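Local structure of polyhedrin (Orgyia pseudotsugata cypovirus 5, 5A8U) at residues A[126-129]-A[133-136]; A[61-66]-A[186-191]; A[122-127]-A[149-154]. The protein builds the crystalline occlusion bodies (polyhedra) that shield cypovirus particles from the outside environment until insect larvae ingest them. All blocks are in the same frame, centred on the assembly; numbering follows the deposited sequence.

From the N terminus, the first segment met is 61-66, at the end of helix 60-63; contact 2 closes it much later against 186-191, across 119 intervening residues. Both other contacts nest inside that long loop and start from strand 124-128. Contact 1 is the tighter closure, bringing 133-136 back after only three residues, while contact 3 reaches on to 149-154; the two share Arg-126 and Phe-127. None of the closures cross. Strands 124-128 and 189-195 are neighbours in one antiparallel sheet, which therefore joins all three contacts: helix 60-63 meets strand 189-195, whereas strand 134-135 and the 149-154 loop gather about strand 124-128.

Contact 1 (A[126-129]-A[133-136]); sequences RFFG and SRWM
Two main-chain hydrogen bonds flank Phe-128 and Arg-134: Gly-129 N gives its hydrogen to Ser-133 O at 2.7 Å, and Trp-135 N gives its own to Phe-127 O at 3.1 Å. Phe-127 O also takes a weak bond from Arg-134 NH1 at 3.3 Å, so a strand carbonyl is gripped from both the backbone and the side chain of the returning chain. Phe-128 and Arg-134 thus form the non-hydrogen-bonded pair of a short antiparallel hairpin, a single bridge whose CA atoms stand 4.5 Å apart. It adds the 134-135 strand beside strand 124-128, whose other side is bonded to strand 189-195.

The apolar contacts use the long side chains. Arg-134 starts with CG anti to its own N (chi1 -171°) and then bends at chi2, which brings its CD obliquely to the Phe-128 ring, 3.6 Å from CE2. Arginine suits the place because its chain can pass a ring while its head serves polar partners: Arg-134 NH2 forms a salt bridge with Asp-155. On the strand face carrying Phe-127, Trp-135 brings ring atom CE3 to 4.1 Å from Phe-127 CB, and both aromatic side chains touch Pro-185.

Charge enters where Arg-126 passes over one face of the Arg-134 guanidinium, with CD 4.0 Å above its plane. The two guanidinium planes are nearly perpendicular (89°); Arg-126 is held by Asn-151 and by a salt bridge to Glu-193, and Arg-134 by Asp-155, acids that probably offset the like charges. Ser-133 OG turns back to Asp-131 within the turn.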
loop_
_atom_site.group_PDB
_atom_site.type_symbol
_atom_site.label_atom_id
_atom_site.label_comp_id
_atom_site.label_asym_id
_atom_site.label_seq_id
_atom_site.Cartn_x
_atom_site.Cartn_y
_atom_site.Cartn_z
ATOM N N ARG A 126 11.055 -5.762 -12.097
ATOM C CA ARG A 126 12.128 -6.355 -11.304
ATOM C C ARG A 126 11.727 -7.684 -10.701
ATOM O O ARG A 126 10.649 -7.801 -10.107
ATOM C CB ARG A 126 12.528 -5.433 -10.141
ATOM C CG ARG A 126 12.914 -3.997 -10.530
ATOM C CD ARG A 126 13.490 -3.257 -9.317
ATOM N NE ARG A 126 13.677 -1.819 -9.538
ATOM C CZ ARG A 126 12.767 -0.892 -9.256
ATOM N NH1 ARG A 126 11.581 -1.244 -8.744
ATOM N NH2 ARG A 126 13.033 0.393 -9.488
ATOM N N PHE A 127 12.606 -8.677 -10.812
ATOM C CA PHE A 127 12.364 -9.976 -10.175
ATOM C C PHE A 127 13.198 -10.166 -8.918
ATOM O O PHE A 127 14.367 -9.767 -8.873
ATOM C CB PHE A 127 12.650 -11.110 -11.158
ATOM C CG PHE A 127 11.565 -11.297 -12.172
ATOM C CD1 PHE A 127 10.335 -11.802 -11.782
ATOM C CD2 PHE A 127 11.767 -10.975 -13.505
ATOM C CE1 PHE A 127 9.312 -11.979 -12.692
ATOM C CE2 PHE A 127 10.739 -11.154 -14.441
ATOM C CZ PHE A 127 9.507 -11.656 -14.029
ATOM N N PHE A 128 12.579 -10.767 -7.908
ATOM C CA PHE A 128 13.226 -11.079 -6.639
ATOM C C PHE A 128 12.874 -12.518 -6.318
ATOM O O PHE A 128 11.901 -13.067 -6.833
ATOM C CB PHE A 128 12.692 -10.172 -5.511
ATOM C CG PHE A 128 12.835 -8.696 -5.799
ATOM C CD1 PHE A 128 11.909 -8.041 -6.604
ATOM C CD2 PHE A 128 13.893 -7.977 -5.269
ATOM C CE1 PHE A 128 12.043 -6.691 -6.882
ATOM C CE2 PHE A 128 14.027 -6.624 -5.531
ATOM C CZ PHE A 128 13.107 -5.985 -6.342
ATOM N N GLY A 129 13.691 -13.143 -5.482
ATOM C CA GLY A 129 13.368 -14.464 -4.966
ATOM C C GLY A 129 12.270 -14.387 -3.927
ATOM O O GLY A 129 11.778 -13.300 -3.593
ATOM N N SER A 133 15.400 -11.502 -2.020
ATOM C CA SER A 133 16.716 -11.353 -2.629
ATOM C C SER A 133 16.564 -10.956 -4.088
ATOM O O SER A 133 15.716 -11.478 -4.800
ATOM C CB SER A 133 17.537 -12.646 -2.534
ATOM O OG SER A 133 16.855 -13.734 -3.147
ATOM N N ARG A 134 17.392 -10.017 -4.527
ATOM C CA ARG A 134 17.390 -9.572 -5.906
ATOM C C ARG A 134 17.797 -10.718 -6.818
ATOM O O ARG A 134 18.832 -11.343 -6.613
ATOM C CB ARG A 134 18.379 -8.421 -6.059
ATOM C CG ARG A 134 18.304 -7.738 -7.380
ATOM C CD ARG A 134 16.956 -7.100 -7.576
ATOM N NE ARG A 134 17.074 -6.023 -8.547
ATOM C CZ ARG A 134 16.630 -6.086 -9.792
ATOM N NH1 ARG A 134 15.989 -7.165 -10.210
ATOM N NH2 ARG A 134 16.789 -5.043 -10.593
ATOM N N TRP A 135 16.983 -11.004 -7.825
ATOM C CA TRP A 135 17.283 -12.093 -8.732
ATOM C C TRP A 135 17.839 -11.503 -10.006
ATOM O O TRP A 135 17.314 -10.513 -10.522
ATOM C CB TRP A 135 16.030 -12.921 -9.031
ATOM C CG TRP A 135 16.257 -14.128 -9.907
ATOM C CD1 TRP A 135 16.543 -15.403 -9.495
ATOM C CD2 TRP A 135 16.187 -14.177 -11.340
ATOM N NE1 TRP A 135 16.662 -16.236 -10.585
ATOM C CE2 TRP A 135 16.450 -15.507 -11.727
ATOM C CE3 TRP A 135 15.938 -13.222 -12.333
ATOM C CZ2 TRP A 135 16.465 -15.905 -13.058
ATOM C CZ3 TRP A 135 15.953 -13.622 -13.654
ATOM C CH2 TRP A 135 16.218 -14.949 -14.003
ATOM N N MET A 136 18.912 -12.105 -10.498
ATOM C CA MET A 136 19.550 -11.659 -11.726
ATOM C C MET A 136 19.599 -12.821 -12.706
ATOM O O MET A 136 19.666 -13.979 -12.295
ATOM C CB MET A 136 20.975 -11.164 -11.448
ATOM C CG MET A 136 21.078 -9.991 -10.465
ATOM S SD MET A 136 20.364 -8.445 -11.075
ATOM C CE MET A 136 21.344 -8.151 -12.552
#

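Contact 2 (A[61-66]-A[186-191]); sequences QLMKFP and RFPTIG
Met-63 folds over Pro-188 through a run of three similar torsions: CG lies anti to its carbonyl carbon (chi1 -67°), and further bends at chi2 and chi3, both -70°, curl the thioether so that the terminal methyl swings round to the proline. The contact joins the C-terminal end of the short helix 60-63 to the start of strand 189-195, the central strand of a three-stranded antiparallel sheet. Since strand 53-58 of the same sheet runs almost directly into this helix, the helix follows on beside the beginning of the strand that 53-58 pairs with.

The methionine does the touching for its whole segment. Its CG and CE each come to 3.5 Å from Pro-188 O, so the side chain wraps a carbonyl oxygen whose polar need is met by Arg-60 NH1. Beyond the oxygen, Met-63 CE rests 4.0 Å from Pro-188 CG, the two side chains crossing at about a right angle. Methionine suits this place because its unbranched chain can bend around a main-chain group and still put a methyl on a ring. Its sulfur comes only loosely near Ile-190, with SD 4.4 Å from CG1, at the looser margin of the contact. Met-63 also packs on Leu-36 and Ile-190 on Val-34, both of strand 30-37, so this buried corner lies where the three-stranded sheet meets the six-stranded one. The main chain of the methionine is held as well, Met-63 O being hydrogen-bonded to Tyr-38 OH.

Thr-189 bonds through OG1 to Gly-129 O and packs on Pro-221 of the second subunit. It adds its backbone to the contact, where Thr-189 CA lies 4.3 Å from Met-63 CG.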
loop_
_atom_site.group_PDB
_atom_site.type_symbol
_atom_site.label_atom_id
_atom_site.label_comp_id
_atom_site.label_asym_id
_atom_site.label_seq_id
_atom_site.Cartn_x
_atom_site.Cartn_y
_atom_site.Cartn_z
ATOM N N GLN A 61 2.871 -13.700 -0.680
ATOM C CA GLN A 61 1.499 -13.847 -0.191
ATOM C C GLN A 61 0.460 -13.519 -1.264
ATOM O O GLN A 61 -0.624 -14.095 -1.270
ATOM C CB GLN A 61 1.255 -12.975 1.043
ATOM C CG GLN A 61 1.826 -13.571 2.327
ATOM C CD GLN A 61 3.249 -13.131 2.633
ATOM O OE1 GLN A 61 3.973 -12.704 1.736
ATOM N NE2 GLN A 61 3.668 -13.276 3.899
ATOM N N LEU A 62 0.796 -12.598 -2.166
ATOM C CA LEU A 62 -0.098 -12.270 -3.279
ATOM C C LEU A 62 0.254 -12.964 -4.605
ATOM O O LEU A 62 -0.581 -13.029 -5.502
ATOM C CB LEU A 62 -0.197 -10.749 -3.474
ATOM C CG LEU A 62 -0.895 -10.033 -2.302
ATOM C CD1 LEU A 62 -1.051 -8.541 -2.585
ATOM C CD2 LEU A 62 -2.255 -10.651 -2.018
ATOM N N MET A 63 1.478 -13.477 -4.734
ATOM C CA MET A 63 1.830 -14.220 -5.945
ATOM C C MET A 63 1.141 -15.582 -5.976
ATOM O O MET A 63 0.849 -16.113 -7.047
ATOM C CB MET A 63 3.346 -14.424 -6.046
ATOM C CG MET A 63 4.133 -13.141 -6.263
ATOM S SD MET A 63 3.892 -12.434 -7.920
ATOM C CE MET A 63 4.766 -13.655 -8.918
ATOM N N LYS A 64 0.924 -16.159 -4.796
ATOM C CA LYS A 64 0.268 -17.455 -4.677
ATOM C C LYS A 64 -1.255 -17.356 -4.774
ATOM O O LYS A 64 -1.844 -16.281 -4.662
ATOM C CB LYS A 64 0.671 -18.155 -3.365
ATOM C CG LYS A 64 0.041 -17.536 -2.131
ATOM C CD LYS A 64 0.496 -18.260 -0.872
ATOM C CE LYS A 64 -0.314 -17.848 0.329
ATOM N NZ LYS A 64 -1.615 -18.564 0.401
ATOM N N PHE A 65 -1.877 -18.496 -5.015
ATOM C CA PHE A 65 -3.325 -18.629 -4.936
ATOM C C PHE A 65 -3.641 -19.852 -4.064
ATOM O O PHE A 65 -2.908 -20.843 -4.117
ATOM C CB PHE A 65 -3.934 -18.808 -6.331
ATOM C CG PHE A 65 -5.415 -18.988 -6.298
ATOM C CD1 PHE A 65 -6.246 -17.881 -6.169
ATOM C CD2 PHE A 65 -5.975 -20.252 -6.338
ATOM C CE1 PHE A 65 -7.625 -18.033 -6.107
ATOM C CE2 PHE A 65 -7.359 -20.414 -6.279
ATOM C CZ PHE A 65 -8.181 -19.298 -6.170
ATOM N N PRO A 66 -4.682 -19.773 -3.219
ATOM C CA PRO A 66 -5.481 -18.591 -2.893
ATOM C C PRO A 66 -4.691 -17.661 -1.964
ATOM O O PRO A 66 -3.553 -17.961 -1.621
ATOM C CB PRO A 66 -6.700 -19.191 -2.165
ATOM C CG PRO A 66 -6.141 -20.442 -1.503
ATOM C CD PRO A 66 -5.149 -20.982 -2.505
ATOM N N ARG A 186 11.924 -19.422 -10.122
ATOM C CA ARG A 186 10.855 -20.390 -10.012
ATOM C C ARG A 186 9.786 -19.938 -9.000
ATOM O O ARG A 186 8.611 -20.268 -9.164
ATOM C CB ARG A 186 11.397 -21.783 -9.642
ATOM C CG ARG A 186 10.289 -22.841 -9.581
ATOM C CD ARG A 186 10.814 -24.275 -9.497
ATOM N NE ARG A 186 11.281 -24.748 -10.798
ATOM C CZ ARG A 186 12.555 -24.758 -11.170
ATOM N NH1 ARG A 186 13.497 -24.322 -10.334
ATOM N NH2 ARG A 186 12.884 -25.202 -12.376
ATOM N N PHE A 187 10.195 -19.197 -7.969
ATOM C CA PHE A 187 9.255 -18.729 -6.944
ATOM C C PHE A 187 9.416 -17.223 -6.752
ATOM O O PHE A 187 9.848 -16.761 -5.693
ATOM C CB PHE A 187 9.461 -19.499 -5.631
ATOM C CG PHE A 187 9.358 -20.998 -5.801
ATOM C CD1 PHE A 187 8.111 -21.612 -5.954
ATOM C CD2 PHE A 187 10.493 -21.783 -5.816
ATOM C CE1 PHE A 187 8.009 -22.990 -6.119
ATOM C CE2 PHE A 187 10.401 -23.153 -5.987
ATOM C CZ PHE A 187 9.160 -23.757 -6.145
ATOM N N PRO A 188 9.065 -16.448 -7.792
ATOM C CA PRO A 188 9.412 -15.029 -7.764
ATOM C C PRO A 188 8.483 -14.135 -6.948
ATOM O O PRO A 188 7.342 -14.476 -6.626
ATOM C CB PRO A 188 9.308 -14.626 -9.244
ATOM C CG PRO A 188 8.188 -15.456 -9.749
ATOM C CD PRO A 188 8.371 -16.815 -9.046
ATOM N N THR A 189 9.028 -12.979 -6.592
ATOM C CA THR A 189 8.222 -11.832 -6.220
ATOM C C THR A 189 8.616 -10.696 -7.173
ATOM O O THR A 189 9.680 -10.758 -7.798
ATOM C CB THR A 189 8.420 -11.465 -4.739
ATOM O OG1 THR A 189 9.800 -11.179 -4.494
ATOM C CG2 THR A 189 8.015 -12.646 -3.854
ATOM N N ILE A 190 7.767 -9.681 -7.314
ATOM C CA ILE A 190 8.014 -8.674 -8.347
ATOM C C ILE A 190 7.787 -7.252 -7.880
ATOM O O ILE A 190 7.006 -7.007 -6.972
ATOM C CB ILE A 190 7.121 -8.871 -9.605
ATOM C CG1 ILE A 190 5.645 -8.606 -9.285
ATOM C CG2 ILE A 190 7.368 -10.245 -10.259
ATOM C CD1 ILE A 190 4.776 -8.635 -10.521
ATOM N N GLY A 191 8.491 -6.333 -8.531
ATOM C CA GLY A 191 8.210 -4.911 -8.459
ATOM C C GLY A 191 8.235 -4.356 -9.875
ATOM O O GLY A 191 8.929 -4.884 -10.742
#

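Contact 3 (A[122-127]-A[149-154]); sequences ATRLRF and LLNAAE
Asn-151 OD1 takes two hydrogen bonds from Arg-126, which meets it side-on. The bond from NH2 is the shorter, 2.8 Å and fairly straight (160°), and lies in the carbonyl plane of the amide; NE, at 3.3 Å, approaches from above that plane. The oxygen itself sits at the edge of the Arg-126 guanidinium, in its plane.

Arg-124 meets the same oxygen quite differently. Its guanidinium stacks on the Asn-151 amide with the planes 13° apart, placing OD1 3.2 Å over its centre. With OD1 over the face, NH1 and NE of Arg-124 turn to other acceptors: NH1 to Glu-193 by a salt bridge, and NE, weakly, to a water that donates to Ala-152 O at 3.0 Å. A second water donates to both Leu-125 O and Glu-154 O, linking strand and loop backbones. Arg-126 NH2 has Glu-193 as a further partner, and its NH1 bonds Ser-219 of the second subunit.

Asparagine fits because its carbonyl oxygen can serve an edge and a face at once. Glu-193 probably offsets part of the charge of the two arginines; Asn-151, an uncharged acceptor, helps the waters tie the 149-154 loop to strand 124-128 without adding charge.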
loop_
_atom_site.group_PDB
_atom_site.type_symbol
_atom_site.label_atom_id
_atom_site.label_comp_id
_atom_site.label_asym_id
_atom_site.label_seq_id
_atom_site.Cartn_x
_atom_site.Cartn_y
_atom_site.Cartn_z
ATOM N N ALA A 122 11.085 3.125 -20.809
ATOM C CA ALA A 122 11.347 3.380 -19.390
ATOM C C ALA A 122 10.743 2.333 -18.436
ATOM O O ALA A 122 10.961 2.395 -17.229
ATOM C CB ALA A 122 10.874 4.790 -19.000
ATOM N N THR A 123 9.997 1.381 -18.971
ATOM C CA THR A 123 9.361 0.385 -18.113
ATOM C C THR A 123 10.394 -0.460 -17.374
ATOM O O THR A 123 11.336 -0.971 -17.991
ATOM C CB THR A 123 8.449 -0.527 -18.959
ATOM O OG1 THR A 123 7.403 0.271 -19.534
ATOM C CG2 THR A 123 7.854 -1.635 -18.110
ATOM N N ARG A 124 10.203 -0.611 -16.063
ATOM C CA ARG A 124 11.000 -1.552 -15.261
ATOM C C ARG A 124 10.150 -2.686 -14.727
ATOM O O ARG A 124 9.080 -2.450 -14.169
ATOM C CB ARG A 124 11.632 -0.838 -14.064
ATOM C CG ARG A 124 12.769 0.080 -14.444
ATOM C CD ARG A 124 13.142 0.962 -13.262
ATOM N NE ARG A 124 14.446 1.596 -13.422
ATOM C CZ ARG A 124 14.856 2.636 -12.703
ATOM N NH1 ARG A 124 14.040 3.185 -11.808
ATOM N NH2 ARG A 124 16.066 3.140 -12.896
ATOM N N LEU A 125 10.655 -3.914 -14.844
ATOM C CA LEU A 125 10.034 -5.054 -14.186
ATOM C C LEU A 125 11.163 -5.714 -13.421
ATOM O O LEU A 125 12.150 -6.148 -14.024
ATOM C CB LEU A 125 9.426 -6.030 -15.202
ATOM C CG LEU A 125 8.856 -7.343 -14.633
ATOM C CD1 LEU A 125 7.776 -7.137 -13.555
ATOM C CD2 LEU A 125 8.355 -8.253 -15.770
ATOM N N ARG A 126 11.055 -5.762 -12.097
ATOM C CA ARG A 126 12.128 -6.355 -11.304
ATOM C C ARG A 126 11.727 -7.684 -10.701
ATOM O O ARG A 126 10.649 -7.801 -10.107
ATOM C CB ARG A 126 12.528 -5.433 -10.141
ATOM C CG ARG A 126 12.914 -3.997 -10.530
ATOM C CD ARG A 126 13.490 -3.257 -9.317
ATOM N NE ARG A 126 13.677 -1.819 -9.538
ATOM C CZ ARG A 126 12.767 -0.892 -9.256
ATOM N NH1 ARG A 126 11.581 -1.244 -8.744
ATOM N NH2 ARG A 126 13.033 0.393 -9.488
ATOM N N PHE A 127 12.606 -8.677 -10.812
ATOM C CA PHE A 127 12.364 -9.976 -10.175
ATOM C C PHE A 127 13.198 -10.166 -8.918
ATOM O O PHE A 127 14.367 -9.767 -8.873
ATOM C CB PHE A 127 12.650 -11.110 -11.158
ATOM C CG PHE A 127 11.565 -11.297 -12.172
ATOM C CD1 PHE A 127 10.335 -11.802 -11.782
ATOM C CD2 PHE A 127 11.767 -10.975 -13.505
ATOM C CE1 PHE A 127 9.312 -11.979 -12.692
ATOM C CE2 PHE A 127 10.739 -11.154 -14.441
ATOM C CZ PHE A 127 9.507 -11.656 -14.029
ATOM N N LEU A 149 22.095 -4.966 -6.792
ATOM C CA LEU A 149 21.788 -3.827 -7.640
ATOM C C LEU A 149 20.278 -3.788 -7.822
ATOM O O LEU A 149 19.701 -4.692 -8.430
ATOM C CB LEU A 149 22.478 -4.015 -8.997
ATOM C CG LEU A 149 22.202 -3.033 -10.133
ATOM C CD1 LEU A 149 22.634 -1.629 -9.755
ATOM C CD2 LEU A 149 22.913 -3.501 -11.409
ATOM N N LEU A 150 19.627 -2.747 -7.301
ATOM C CA LEU A 150 18.171 -2.676 -7.395
ATOM C C LEU A 150 17.656 -2.156 -8.736
ATOM O O LEU A 150 16.511 -2.405 -9.095
ATOM C CB LEU A 150 17.547 -1.896 -6.224
ATOM C CG LEU A 150 17.744 -2.549 -4.855
ATOM C CD1 LEU A 150 16.904 -1.859 -3.778
ATOM C CD2 LEU A 150 17.384 -4.023 -4.942
ATOM N N ASN A 151 18.498 -1.441 -9.476
ATOM C CA ASN A 151 18.135 -0.999 -10.819
ATOM C C ASN A 151 19.149 -1.534 -11.822
ATOM O O ASN A 151 20.180 -0.916 -12.059
ATOM C CB ASN A 151 18.059 0.521 -10.883
ATOM C CG ASN A 151 16.848 1.065 -10.157
ATOM O OD1 ASN A 151 15.725 0.589 -10.354
ATOM N ND2 ASN A 151 17.067 2.045 -9.298
ATOM N N ALA A 152 18.850 -2.701 -12.383
ATOM C CA ALA A 152 19.749 -3.379 -13.308
ATOM C C ALA A 152 19.351 -3.125 -14.754
ATOM O O ALA A 152 18.204 -2.758 -15.041
ATOM C CB ALA A 152 19.758 -4.880 -13.022
ATOM N N ALA A 153 20.288 -3.311 -15.679
ATOM C CA ALA A 153 19.981 -3.141 -17.095
ATOM C C ALA A 153 18.785 -3.987 -17.536
ATOM O O ALA A 153 17.956 -3.548 -18.352
ATOM C CB ALA A 153 21.206 -3.481 -17.953
ATOM N N GLU A 154 18.706 -5.193 -16.983
ATOM C CA GLU A 154 17.713 -6.179 -17.385
ATOM C C GLU A 154 16.298 -5.874 -16.894
ATOM O O GLU A 154 15.333 -6.512 -17.325
ATOM C CB GLU A 154 18.139 -7.577 -16.922
ATOM C CG GLU A 154 19.385 -8.108 -17.633
ATOM C CD GLU A 154 20.694 -7.730 -16.945
ATOM O OE1 GLU A 154 20.687 -6.914 -15.991
ATOM O OE2 GLU A 154 21.744 -8.268 -17.366
HETATM O O HOH W 1 16.587 -0.573 -13.805
HETATM O O HOH W 2 13.255 -8.141 -15.947
#